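Local coordinates for protein transcriptional regulator, LYSR family (Neisseria meningitidis, PDB 4AB5) that probably acts as a MetR-like, DNA-binding LysR-family transcriptional regulator of methionine biosynthesis, represented here by its regulatory domain, at residues A58-V63 with A186-E191; Y80-I85 with I153-Y158; G84-D89 with Y169-Q174. All blocks are in the same frame, centred on the assembly; numbering follows the deposited sequence.

Contact 1 of 3, residues A58-V63 with A186-E191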
ATOM      1  N   ALA B  58     -19.951  -7.347   8.907  1.00 49.91           N
ATOM      2  CA  ALA B  58     -19.387  -5.994   9.006  1.00 47.62           C
ATOM      3  C   ALA B  58     -20.443  -5.037   9.574  1.00 50.91           C
ATOM      4  O   ALA B  58     -21.639  -5.284   9.415  1.00 50.20           O
ATOM      5  CB  ALA B  58     -18.915  -5.508   7.639  1.00 47.38           C
ATOM      6  N   ASP B  59     -19.997  -3.941  10.222  1.00 47.09           N
ATOM      7  CA  ASP B  59     -20.870  -2.942  10.862  1.00 46.86           C
ATOM      8  C   ASP B  59     -20.953  -1.608  10.101  1.00 49.10           C
ATOM      9  O   ASP B  59     -21.960  -0.903  10.213  1.00 49.89           O
ATOM     10  CB  ASP B  59     -20.466  -2.728  12.327  1.00 47.84           C
ATOM     11  CG  ASP B  59     -20.261  -4.022  13.088  1.00 54.78           C
ATOM     12  OD1 ASP B  59     -21.268  -4.635  13.499  1.00 58.22           O
ATOM     13  OD2 ASP B  59     -19.092  -4.440  13.243  1.00 55.54           O
ATOM     14  N   LEU B  60     -19.926  -1.290   9.301  1.00 42.30           N
ATOM     15  CA  LEU B  60     -19.886  -0.082   8.476  1.00 40.74           C
ATOM     16  C   LEU B  60     -19.114  -0.374   7.191  1.00 43.62           C
ATOM     17  O   LEU B  60     -18.073  -1.039   7.240  1.00 41.73           O
ATOM     18  CB  LEU B  60     -19.267   1.089   9.248  1.00 39.65           C
ATOM     19  CG  LEU B  60     -19.405   2.494   8.668  1.00 43.73           C
ATOM     20  CD1 LEU B  60     -19.595   3.502   9.777  1.00 44.39           C
ATOM     21  CD2 LEU B  60     -18.163   2.881   7.861  1.00 44.00           C
ATOM     22  N   ALA B  61     -19.631   0.117   6.042  1.00 39.73           N
ATOM     23  CA  ALA B  61     -19.002  -0.070   4.741  1.00 39.10           C
ATOM     24  C   ALA B  61     -18.734   1.247   4.012  1.00 44.33           C
ATOM     25  O   ALA B  61     -19.602   2.120   3.986  1.00 45.10           O
ATOM     26  CB  ALA B  61     -19.849  -0.987   3.872  1.00 40.56           C
ATOM     27  N   ILE B  62     -17.527   1.384   3.422  1.00 39.78           N
ATOM     28  CA  ILE B  62     -17.141   2.542   2.613  1.00 39.61           C
ATOM     29  C   ILE B  62     -17.530   2.173   1.179  1.00 45.56           C
ATOM     30  O   ILE B  62     -17.044   1.167   0.644  1.00 45.67           O
ATOM     31  CB  ILE B  62     -15.628   2.900   2.765  1.00 41.34           C
ATOM     32  CG1 ILE B  62     -15.215   3.148   4.250  1.00 41.46           C
ATOM     33  CG2 ILE B  62     -15.196   4.050   1.836  1.00 40.71           C
ATOM     34  CD1 ILE B  62     -16.003   4.277   5.093  1.00 50.00           C
ATOM     35  N   VAL B  63     -18.470   2.942   0.591  1.00 42.44           N
ATOM     36  CA  VAL B  63     -19.012   2.676  -0.743  1.00 42.28           C
ATOM     37  C   VAL B  63     -18.973   3.897  -1.687  1.00 47.17           C
ATOM     38  O   VAL B  63     -19.033   5.038  -1.223  1.00 45.04           O
ATOM     39  CB  VAL B  63     -20.426   2.025  -0.661  1.00 47.23           C
ATOM     40  CG1 VAL B  63     -20.363   0.611  -0.066  1.00 46.88           C
ATOM     41  CG2 VAL B  63     -21.417   2.909   0.107  1.00 47.73           C
ATOM     42  N   ALA B 186     -20.731   6.179   3.627  1.00 38.79           N
ATOM     43  CA  ALA B 186     -20.569   5.215   4.695  1.00 38.92           C
ATOM     44  C   ALA B 186     -21.927   4.523   4.803  1.00 47.92           C
ATOM     45  O   ALA B 186     -22.951   5.187   4.991  1.00 49.85           O
ATOM     46  CB  ALA B 186     -20.235   5.915   5.997  1.00 39.55           C
ATOM     47  N   ALA B 187     -21.950   3.207   4.597  1.00 44.12           N
ATOM     48  CA  ALA B 187     -23.163   2.407   4.678  1.00 44.23           C
ATOM     49  C   ALA B 187     -23.207   1.649   6.013  1.00 47.57           C
ATOM     50  O   ALA B 187     -22.195   1.107   6.453  1.00 46.30           O
ATOM     51  CB  ALA B 187     -23.209   1.423   3.516  1.00 44.97           C
ATOM     52  N   ILE B 188     -24.370   1.649   6.667  1.00 44.48           N
ATOM     53  CA  ILE B 188     -24.650   0.914   7.902  1.00 43.97           C
ATOM     54  C   ILE B 188     -26.040   0.251   7.764  1.00 49.98           C
ATOM     55  O   ILE B 188     -26.795   0.578   6.832  1.00 48.86           O
ATOM     56  CB  ILE B 188     -24.559   1.791   9.192  1.00 46.73           C
ATOM     57  CG1 ILE B 188     -25.570   2.968   9.197  1.00 48.12           C
ATOM     58  CG2 ILE B 188     -23.131   2.241   9.500  1.00 45.10           C
ATOM     59  CD1 ILE B 188     -25.828   3.605  10.565  1.00 51.40           C
ATOM     60  N   ARG B 189     -26.389  -0.654   8.705  1.00 47.67           N
ATOM     61  CA  ARG B 189     -27.708  -1.282   8.734  1.00 48.63           C
ATOM     62  C   ARG B 189     -28.661  -0.213   9.253  1.00 54.66           C
ATOM     63  O   ARG B 189     -28.239   0.657  10.011  1.00 54.89           O
ATOM     64  CB  ARG B 189     -27.731  -2.459   9.714  1.00 47.32           C
ATOM     65  CG  ARG B 189     -26.943  -3.678   9.294  1.00 49.05           C
ATOM     66  CD  ARG B 189     -26.932  -4.646  10.458  1.00 54.66           C
ATOM     67  NE  ARG B 189     -25.763  -5.526  10.447  1.00 63.80           N
ATOM     68  CZ  ARG B 189     -24.604  -5.250  11.034  1.00 74.06           C
ATOM     69  NH1 ARG B 189     -24.433  -4.103  11.681  1.00 54.04           N
ATOM     70  NH2 ARG B 189     -23.606  -6.118  10.980  1.00 63.05           N
ATOM     71  N   THR B 190     -29.918  -0.254   8.844  1.00 53.57           N
ATOM     72  CA  THR B 190     -30.916   0.710   9.314  1.00 54.98           C
ATOM     73  C   THR B 190     -31.175   0.573  10.825  1.00 60.87           C
ATOM     74  O   THR B 190     -31.416   1.588  11.478  1.00 61.35           O
ATOM     75  CB  THR B 190     -32.169   0.679   8.414  1.00 58.24           C
ATOM     76  OG1 THR B 190     -31.735   0.795   7.059  1.00 59.15           O
ATOM     77  CG2 THR B 190     -33.143   1.811   8.716  1.00 53.22           C
ATOM     78  N   GLU B 191     -31.063  -0.658  11.386  1.00 58.13           N
ATOM     79  CA  GLU B 191     -31.234  -0.911  12.823  1.00 58.64           C
ATOM     80  C   GLU B 191     -30.146  -0.191  13.630  1.00 61.14           C
ATOM     81  O   GLU B 191     -30.409   0.264  14.735  1.00 62.61           O
ATOM     82  CB  GLU B 191     -31.201  -2.425  13.132  1.00 60.55           C
ATOM     83  CG  GLU B 191     -31.709  -2.808  14.528  1.00 77.95           C
ATOM     84  CD  GLU B 191     -30.739  -2.691  15.700  1.00105.13           C
ATOM     85  OE1 GLU B 191     -29.646  -3.299  15.632  1.00115.59           O
ATOM     86  OE2 GLU B 191     -31.073  -1.998  16.691  1.00 88.48           O
TER
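Leu-60 lays its branched end across the methyl groups of the neighbouring strand: CD1 meets CG2 of Ile-188 at 3.8 Å, while CD2 lies against CB of Ala-186. With CG anti to the backbone N (chi1 -167°), the leucine spans two residues on one face of the sheet, where Cys-202 of helix 196-212 also packs. On the other face Ala-187 CB touches both Ala-61 CB and Val-63 CG2; Leu-53 of helix 50-54 packs on the two alanines and Val-50 on Val-63. The backbones run antiparallel, and Ala-61 and Ala-187 form a hydrogen-bonded pair: Ala-61 N reaches Ala-187 O at 2.8 Å, and Ala-187 N returns to Ala-61 O at 2.7 Å with an almost straight N-H...O angle of 175°. Both donors lie in the carbonyl planes. Farther along, Arg-189, extended from CG to NE, carries its guanidinium to the residues just before strand 60-63. Asp-59 OD1 lies at its edge, 3.7 Å from Arg-189 NH1, a long salt bridge with the two planes 61° apart. The stronger charge partners lie outside the pair, Asp-192 for Arg-189 and Arg-11 for Asp-59. The small alanines are consistent with the close approach of helices 196-212 and 50-54 to the two faces, while the charges beyond the strand pair form a buried network that probably keeps both residues ionised.

Contact 2 of 3, residues Y80-I85 with I153-Y158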
ATOM      1  N   TYR B  80     -14.981  14.003  -4.820  1.00 42.54           N
ATOM      2  CA  TYR B  80     -13.700  14.511  -5.329  1.00 41.07           C
ATOM      3  C   TYR B  80     -13.508  14.157  -6.795  1.00 46.52           C
ATOM      4  O   TYR B  80     -14.126  13.206  -7.284  1.00 46.44           O
ATOM      5  CB  TYR B  80     -12.487  14.046  -4.483  1.00 39.51           C
ATOM      6  CG  TYR B  80     -12.400  12.551  -4.243  1.00 38.99           C
ATOM      7  CD1 TYR B  80     -11.904  11.695  -5.218  1.00 38.72           C
ATOM      8  CD2 TYR B  80     -12.774  11.997  -3.020  1.00 40.99           C
ATOM      9  CE1 TYR B  80     -11.828  10.320  -5.005  1.00 39.03           C
ATOM     10  CE2 TYR B  80     -12.665  10.626  -2.781  1.00 41.09           C
ATOM     11  CZ  TYR B  80     -12.197   9.789  -3.781  1.00 47.28           C
ATOM     12  OH  TYR B  80     -12.093   8.432  -3.577  1.00 47.90           O
ATOM     13  N   GLU B  81     -12.626  14.909  -7.490  1.00 43.66           N
ATOM     14  CA  GLU B  81     -12.316  14.685  -8.895  1.00 44.12           C
ATOM     15  C   GLU B  81     -11.245  13.635  -9.127  1.00 48.76           C
ATOM     16  O   GLU B  81     -10.222  13.601  -8.431  1.00 47.28           O
ATOM     17  CB  GLU B  81     -12.030  15.995  -9.674  1.00 46.43           C
ATOM     18  CG  GLU B  81     -10.851  16.841  -9.198  1.00 59.38           C
ATOM     19  CD  GLU B  81     -11.090  17.814  -8.053  1.00 75.77           C
ATOM     20  OE1 GLU B  81     -11.347  17.352  -6.916  1.00 61.92           O
ATOM     21  OE2 GLU B  81     -10.908  19.034  -8.272  1.00 64.75           O
HETATM   22  N   MSE B  82     -11.523  12.751 -10.092  1.00 47.06           N
HETATM   23  CA  MSE B  82     -10.634  11.702 -10.570  1.00 46.49           C
HETATM   24  C   MSE B  82      -9.855  12.348 -11.702  1.00 46.56           C
HETATM   25  O   MSE B  82     -10.442  12.796 -12.694  1.00 45.49           O
HETATM   26  CB  MSE B  82     -11.416  10.481 -11.085  1.00 50.38           C
HETATM   27  CG  MSE B  82     -12.106   9.691  -9.989  1.00 59.91           C
HETATM   28 SE   MSE B  82     -10.873   8.741  -8.814  1.00 69.25          SE
HETATM   29  CE  MSE B  82     -10.127   7.449 -10.121  1.00 65.42           C
ATOM     30  N   VAL B  83      -8.542  12.470 -11.519  1.00 41.03           N
ATOM     31  CA  VAL B  83      -7.689  13.108 -12.518  1.00 39.70           C
ATOM     32  C   VAL B  83      -6.865  12.070 -13.246  1.00 42.95           C
ATOM     33  O   VAL B  83      -6.498  11.045 -12.661  1.00 42.15           O
ATOM     34  CB  VAL B  83      -6.826  14.278 -11.960  1.00 42.72           C
ATOM     35  CG1 VAL B  83      -7.702  15.419 -11.445  1.00 43.68           C
ATOM     36  CG2 VAL B  83      -5.843  13.810 -10.883  1.00 41.14           C
ATOM     37  N   GLY B  84      -6.607  12.338 -14.522  1.00 39.02           N
ATOM     38  CA  GLY B  84      -5.769  11.495 -15.356  1.00 37.45           C
ATOM     39  C   GLY B  84      -4.328  11.909 -15.149  1.00 40.16           C
ATOM     40  O   GLY B  84      -4.033  13.104 -15.073  1.00 38.91           O
ATOM     41  N   ILE B  85      -3.426  10.932 -14.988  1.00 36.32           N
ATOM     42  CA  ILE B  85      -2.000  11.203 -14.816  1.00 34.88           C
ATOM     43  C   ILE B  85      -1.170  10.563 -15.899  1.00 34.67           C
ATOM     44  O   ILE B  85      -1.421   9.418 -16.284  1.00 32.75           O
ATOM     45  CB  ILE B  85      -1.445  10.918 -13.387  1.00 38.20           C
ATOM     46  CG1 ILE B  85      -1.628   9.435 -12.952  1.00 38.66           C
ATOM     47  CG2 ILE B  85      -2.041  11.894 -12.371  1.00 39.26           C
ATOM     48  CD1 ILE B  85      -0.634   8.923 -11.885  1.00 41.67           C
ATOM     49  N   ILE B 153      -0.623   5.174 -18.352  1.00 28.81           N
ATOM     50  CA  ILE B 153      -1.375   6.287 -17.753  1.00 28.62           C
ATOM     51  C   ILE B 153      -2.289   5.754 -16.643  1.00 31.52           C
ATOM     52  O   ILE B 153      -2.495   4.544 -16.559  1.00 30.90           O
ATOM     53  CB  ILE B 153      -2.134   7.138 -18.812  1.00 32.72           C
ATOM     54  CG1 ILE B 153      -3.183   6.302 -19.601  1.00 34.21           C
ATOM     55  CG2 ILE B 153      -1.148   7.879 -19.746  1.00 32.13           C
ATOM     56  CD1 ILE B 153      -4.205   7.116 -20.365  1.00 39.48           C
ATOM     57  N   ALA B 154      -2.821   6.637 -15.783  1.00 28.58           N
ATOM     58  CA  ALA B 154      -3.709   6.226 -14.690  1.00 28.05           C
ATOM     59  C   ALA B 154      -4.734   7.291 -14.362  1.00 34.82           C
ATOM     60  O   ALA B 154      -4.596   8.429 -14.797  1.00 34.59           O
ATOM     61  CB  ALA B 154      -2.896   5.901 -13.441  1.00 27.46           C
ATOM     62  N   ALA B 155      -5.772   6.908 -13.596  1.00 33.60           N
ATOM     63  CA  ALA B 155      -6.816   7.789 -13.079  1.00 34.63           C
ATOM     64  C   ALA B 155      -6.776   7.662 -11.561  1.00 38.76           C
ATOM     65  O   ALA B 155      -6.931   6.560 -11.021  1.00 39.21           O
ATOM     66  CB  ALA B 155      -8.184   7.386 -13.606  1.00 36.34           C
ATOM     67  N   LEU B 156      -6.500   8.770 -10.878  1.00 34.29           N
ATOM     68  CA  LEU B 156      -6.403   8.774  -9.421  1.00 33.44           C
ATOM     69  C   LEU B 156      -7.068  10.008  -8.822  1.00 35.93           C
ATOM     70  O   LEU B 156      -7.179  11.011  -9.527  1.00 35.10           O
ATOM     71  CB  LEU B 156      -4.924   8.696  -8.976  1.00 32.37           C
ATOM     72  CG  LEU B 156      -4.202   7.357  -9.143  1.00 35.95           C
ATOM     73  CD1 LEU B 156      -2.714   7.530  -8.942  1.00 35.20           C
ATOM     74  CD2 LEU B 156      -4.751   6.298  -8.191  1.00 37.78           C
ATOM     75  N   PRO B 157      -7.516   9.976  -7.538  1.00 32.80           N
ATOM     76  CA  PRO B 157      -8.108  11.189  -6.944  1.00 33.36           C
ATOM     77  C   PRO B 157      -7.093  12.332  -6.971  1.00 36.06           C
ATOM     78  O   PRO B 157      -5.895  12.083  -6.834  1.00 33.60           O
ATOM     79  CB  PRO B 157      -8.395  10.773  -5.493  1.00 34.83           C
ATOM     80  CG  PRO B 157      -8.446   9.290  -5.509  1.00 38.77           C
ATOM     81  CD  PRO B 157      -7.479   8.865  -6.560  1.00 34.02           C
ATOM     82  N   TYR B 158      -7.563  13.570  -7.170  1.00 34.04           N
ATOM     83  CA  TYR B 158      -6.688  14.737  -7.195  1.00 34.09           C
ATOM     84  C   TYR B 158      -5.854  14.839  -5.900  1.00 36.96           C
ATOM     85  O   TYR B 158      -4.652  15.105  -5.975  1.00 34.90           O
ATOM     86  CB  TYR B 158      -7.494  16.031  -7.465  1.00 37.07           C
ATOM     87  CG  TYR B 158      -6.657  17.288  -7.367  1.00 40.56           C
ATOM     88  CD1 TYR B 158      -5.771  17.643  -8.385  1.00 43.15           C
ATOM     89  CD2 TYR B 158      -6.696  18.087  -6.227  1.00 41.82           C
ATOM     90  CE1 TYR B 158      -4.956  18.768  -8.276  1.00 45.85           C
ATOM     91  CE2 TYR B 158      -5.886  19.213  -6.109  1.00 43.60           C
ATOM     92  CZ  TYR B 158      -5.026  19.558  -7.143  1.00 53.48           C
ATOM     93  OH  TYR B 158      -4.213  20.661  -7.040  1.00 58.22           O
TER
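Ile-153 approaches Ile-85 through its branch point, with CB 3.5 Å from Ile-85 O. Ala-154 pairs with Ile-85: its O accepts Ile-85 N, and its N is bonded to Ile-85 O at 3.2 Å. Its methyl group lies alongside Ile-85 CG1, which chi1 of 60° places between the backbone N and the carbonyl carbon, within 3.8 Å of Ala-154 CB. Ala-155 faces the other way, opposite Gly-84, and its CB meets the selenomethionine methyl CE of Met-82 at 4.0 Å; bends at chi2 and chi3 fold that chain back over the neighbouring strand. Leu-156 exchanges two backbone bonds with Val-83, and its CD1 rests on Ile-85 CD1 at 3.9 Å. Ile-144 of helix 140-148 and Val-161 of helix 158-166 close over this leucine and isoleucine. Pro-157, the N-cap of helix 158-166, meets two partners with its ring: CB is 3.5 Å from Tyr-80 CE1, the two side chains pointing the same way, and CD is near SE of Met-82. At Tyr-158 the helix begins, yet its N still reaches back to Glu-81 O at 2.9 Å, almost in line with the carbonyl bond. Its CB touches Glu-81 CG and Val-83 CG1, and its ring goes on to meet that of His-172. Proline has no N-H to offer, but it falls at a non-hydrogen-bonded position, and the bond from Tyr-158 N continues the pairing past it. Backbone bonds to strand 72-86 thus run from Ala-154 to the first helical residue, Tyr-158, with an aliphatic core on the Val-83 and Ile-85 face.

Contact 3 of 3, residues G84-D89 with Y169-Q174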
ATOM      1  N   GLY B  84      -6.607  12.338 -14.522  1.00 39.02           N
ATOM      2  CA  GLY B  84      -5.769  11.495 -15.356  1.00 37.45           C
ATOM      3  C   GLY B  84      -4.328  11.909 -15.149  1.00 40.16           C
ATOM      4  O   GLY B  84      -4.033  13.104 -15.073  1.00 38.91           O
ATOM      5  N   ILE B  85      -3.426  10.932 -14.988  1.00 36.32           N
ATOM      6  CA  ILE B  85      -2.000  11.203 -14.816  1.00 34.88           C
ATOM      7  C   ILE B  85      -1.170  10.563 -15.899  1.00 34.67           C
ATOM      8  O   ILE B  85      -1.421   9.418 -16.284  1.00 32.75           O
ATOM      9  CB  ILE B  85      -1.445  10.918 -13.387  1.00 38.20           C
ATOM     10  CG1 ILE B  85      -1.628   9.435 -12.952  1.00 38.66           C
ATOM     11  CG2 ILE B  85      -2.041  11.894 -12.371  1.00 39.26           C
ATOM     12  CD1 ILE B  85      -0.634   8.923 -11.885  1.00 41.67           C
ATOM     13  N   CYS B  86      -0.199  11.320 -16.410  1.00 30.96           N
ATOM     14  CA  CYS B  86       0.774  10.880 -17.413  1.00 30.65           C
ATOM     15  C   CYS B  86       2.131  11.518 -17.085  1.00 35.06           C
ATOM     16  O   CYS B  86       2.192  12.424 -16.257  1.00 35.15           O
ATOM     17  CB  CYS B  86       0.313  11.201 -18.836  1.00 31.71           C
ATOM     18  SG  CYS B  86       0.356  12.960 -19.263  1.00 36.50           S
ATOM     19  N   ALA B  87       3.214  11.039 -17.700  1.00 32.60           N
ATOM     20  CA  ALA B  87       4.548  11.602 -17.488  1.00 32.47           C
ATOM     21  C   ALA B  87       4.589  12.986 -18.159  1.00 38.57           C
ATOM     22  O   ALA B  87       3.861  13.185 -19.136  1.00 38.35           O
ATOM     23  CB  ALA B  87       5.605  10.694 -18.094  1.00 32.51           C
ATOM     24  N   PRO B  88       5.398  13.962 -17.670  1.00 36.09           N
ATOM     25  CA  PRO B  88       5.423  15.291 -18.317  1.00 37.10           C
ATOM     26  C   PRO B  88       5.739  15.292 -19.823  1.00 43.05           C
ATOM     27  O   PRO B  88       5.271  16.173 -20.535  1.00 43.08           O
ATOM     28  CB  PRO B  88       6.479  16.050 -17.512  1.00 38.52           C
ATOM     29  CG  PRO B  88       6.503  15.369 -16.188  1.00 41.79           C
ATOM     30  CD  PRO B  88       6.313  13.924 -16.511  1.00 36.78           C
ATOM     31  N   ASP B  89       6.502  14.273 -20.295  1.00 41.30           N
ATOM     32  CA  ASP B  89       6.950  14.026 -21.677  1.00 41.63           C
ATOM     33  C   ASP B  89       5.839  13.488 -22.571  1.00 43.74           C
ATOM     34  O   ASP B  89       5.751  13.892 -23.730  1.00 45.38           O
ATOM     35  CB  ASP B  89       8.109  12.999 -21.692  1.00 43.89           C
ATOM     36  CG  ASP B  89       9.496  13.538 -21.419  1.00 67.94           C
ATOM     37  OD1 ASP B  89       9.689  14.778 -21.512  1.00 70.91           O
ATOM     38  OD2 ASP B  89      10.408  12.721 -21.164  1.00 79.69           O
ATOM     39  N   TYR B 169       7.087  14.153 -10.955  1.00 40.32           N
ATOM     40  CA  TYR B 169       6.912  12.797 -11.481  1.00 38.68           C
ATOM     41  C   TYR B 169       5.861  12.735 -12.596  1.00 40.58           C
ATOM     42  O   TYR B 169       6.093  12.127 -13.638  1.00 39.43           O
ATOM     43  CB  TYR B 169       6.514  11.805 -10.355  1.00 39.10           C
ATOM     44  CG  TYR B 169       7.482  11.668  -9.199  1.00 39.59           C
ATOM     45  CD1 TYR B 169       8.854  11.804  -9.390  1.00 41.35           C
ATOM     46  CD2 TYR B 169       7.037  11.305  -7.932  1.00 39.83           C
ATOM     47  CE1 TYR B 169       9.751  11.647  -8.339  1.00 42.37           C
ATOM     48  CE2 TYR B 169       7.926  11.131  -6.876  1.00 40.42           C
ATOM     49  CZ  TYR B 169       9.284  11.297  -7.084  1.00 47.57           C
ATOM     50  OH  TYR B 169      10.175  11.137  -6.048  1.00 46.69           O
ATOM     51  N   VAL B 170       4.693  13.335 -12.351  1.00 35.84           N
ATOM     52  CA  VAL B 170       3.556  13.294 -13.263  1.00 34.43           C
ATOM     53  C   VAL B 170       2.931  14.681 -13.447  1.00 37.18           C
ATOM     54  O   VAL B 170       3.257  15.626 -12.722  1.00 36.53           O
ATOM     55  CB  VAL B 170       2.483  12.261 -12.766  1.00 37.21           C
ATOM     56  CG1 VAL B 170       3.003  10.827 -12.807  1.00 36.11           C
ATOM     57  CG2 VAL B 170       1.950  12.608 -11.368  1.00 36.76           C
ATOM     58  N   VAL B 171       2.016  14.779 -14.420  1.00 32.37           N
ATOM     59  CA  VAL B 171       1.192  15.956 -14.688  1.00 31.44           C
ATOM     60  C   VAL B 171      -0.237  15.446 -14.607  1.00 35.31           C
ATOM     61  O   VAL B 171      -0.462  14.248 -14.815  1.00 33.90           O
ATOM     62  CB  VAL B 171       1.507  16.699 -16.019  1.00 34.36           C
ATOM     63  CG1 VAL B 171       2.912  17.298 -16.006  1.00 33.71           C
ATOM     64  CG2 VAL B 171       1.308  15.813 -17.242  1.00 33.61           C
ATOM     65  N   HIS B 172      -1.186  16.307 -14.247  1.00 33.02           N
ATOM     66  CA  HIS B 172      -2.572  15.865 -14.151  1.00 33.09           C
ATOM     67  C   HIS B 172      -3.437  16.542 -15.180  1.00 36.70           C
ATOM     68  O   HIS B 172      -3.187  17.704 -15.533  1.00 36.71           O
ATOM     69  CB  HIS B 172      -3.133  15.965 -12.719  1.00 34.29           C
ATOM     70  CG  HIS B 172      -3.506  17.346 -12.289  1.00 39.15           C
ATOM     71  ND1 HIS B 172      -4.836  17.730 -12.176  1.00 42.25           N
ATOM     72  CD2 HIS B 172      -2.716  18.387 -11.936  1.00 40.87           C
ATOM     73  CE1 HIS B 172      -4.807  18.990 -11.772  1.00 42.42           C
ATOM     74  NE2 HIS B 172      -3.553  19.424 -11.601  1.00 42.11           N
ATOM     75  N   ARG B 173      -4.420  15.793 -15.709  1.00 32.89           N
ATOM     76  CA  ARG B 173      -5.340  16.280 -16.737  1.00 33.23           C
ATOM     77  C   ARG B 173      -6.769  15.875 -16.438  1.00 37.20           C
ATOM     78  O   ARG B 173      -7.012  14.837 -15.816  1.00 35.45           O
ATOM     79  CB  ARG B 173      -4.933  15.789 -18.146  1.00 30.87           C
ATOM     80  CG  ARG B 173      -3.538  16.210 -18.617  1.00 35.32           C
ATOM     81  CD  ARG B 173      -3.445  17.701 -18.838  1.00 37.56           C
ATOM     82  NE  ARG B 173      -2.162  18.113 -19.395  1.00 39.96           N
ATOM     83  CZ  ARG B 173      -1.157  18.605 -18.680  1.00 48.33           C
ATOM     84  NH1 ARG B 173      -1.261  18.712 -17.362  1.00 33.99           N
ATOM     85  NH2 ARG B 173      -0.038  18.991 -19.277  1.00 33.12           N
ATOM     86  N   GLN B 174      -7.718  16.693 -16.918  1.00 35.18           N
ATOM     87  CA  GLN B 174      -9.142  16.463 -16.750  1.00 35.14           C
ATOM     88  C   GLN B 174      -9.603  15.279 -17.601  1.00 40.77           C
ATOM     89  O   GLN B 174      -9.287  15.216 -18.788  1.00 40.52           O
ATOM     90  CB  GLN B 174      -9.915  17.735 -17.100  1.00 37.22           C
ATOM     91  CG  GLN B 174     -11.407  17.615 -16.886  1.00 45.41           C
ATOM     92  CD  GLN B 174     -12.080  18.947 -16.952  1.00 65.02           C
ATOM     93  OE1 GLN B 174     -12.183  19.582 -18.000  1.00 62.83           O
ATOM     94  NE2 GLN B 174     -12.579  19.376 -15.822  1.00 59.51           N
TER
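Strands 84-86 and 171-174 run antiparallel at 143°, with Gly-84 and Arg-173 exchanging two 2.8 Å bonds through N and O of each, whereas at Cys-86 and Val-171 the bond from Val-171 N to Cys-86 O (3.0 Å) is accompanied by a weak one from Cys-86 N to Val-171 O. Between these pairs Ile-85 turns to the other face, where its CG2 packs obliquely on Val-170 CG2; Val-147 of helix 140-148 touches both. Val-171 divides its two methyls: CG2 meets Cys-86 SG at 3.6 Å, and CG1 lies near Pro-88 CB where segment 84-89 leaves the strand. The same CG2 lies 3.6 Å above one face of the Arg-173 guanidinium, toward its rim. Arg-173, bent at chi2 (-67°), folds back along its own strand, and NH1 donates to His-172 O at 2.8 Å from above the carbonyl plane. NH2 bonds to Ala-93 O. Trp-98 of strand 97-98 touches both Cys-86 and Arg-173. With no side chain at Gly-84, the strands meet there mainly through backbone, and the arginine is held by carbonyl oxygens while a valine methyl lies against its flat face.

All three contacts belong to one mixed sheet that runs through both lobes of this LysR regulatory domain, a fold of the periplasmic-binding-protein type. Contacts 2 and 3 share Gly-84 and Ile-85 on strand 72-86, which has 154-157 along one edge and 171-189 along the other; their centres are about 9 Å apart, and Tyr-158 CE1 of contact 2 comes within 3.5 Å of His-172 CE1 of contact 3. Contact 1 uses the far end of strand 171-189, its centre about 26 Å from that of contact 2 and 35 Å from that of contact 3. The long strands 72-86 and 171-189 thus connect the two lobes, between which LysR regulators usually bind their effectors.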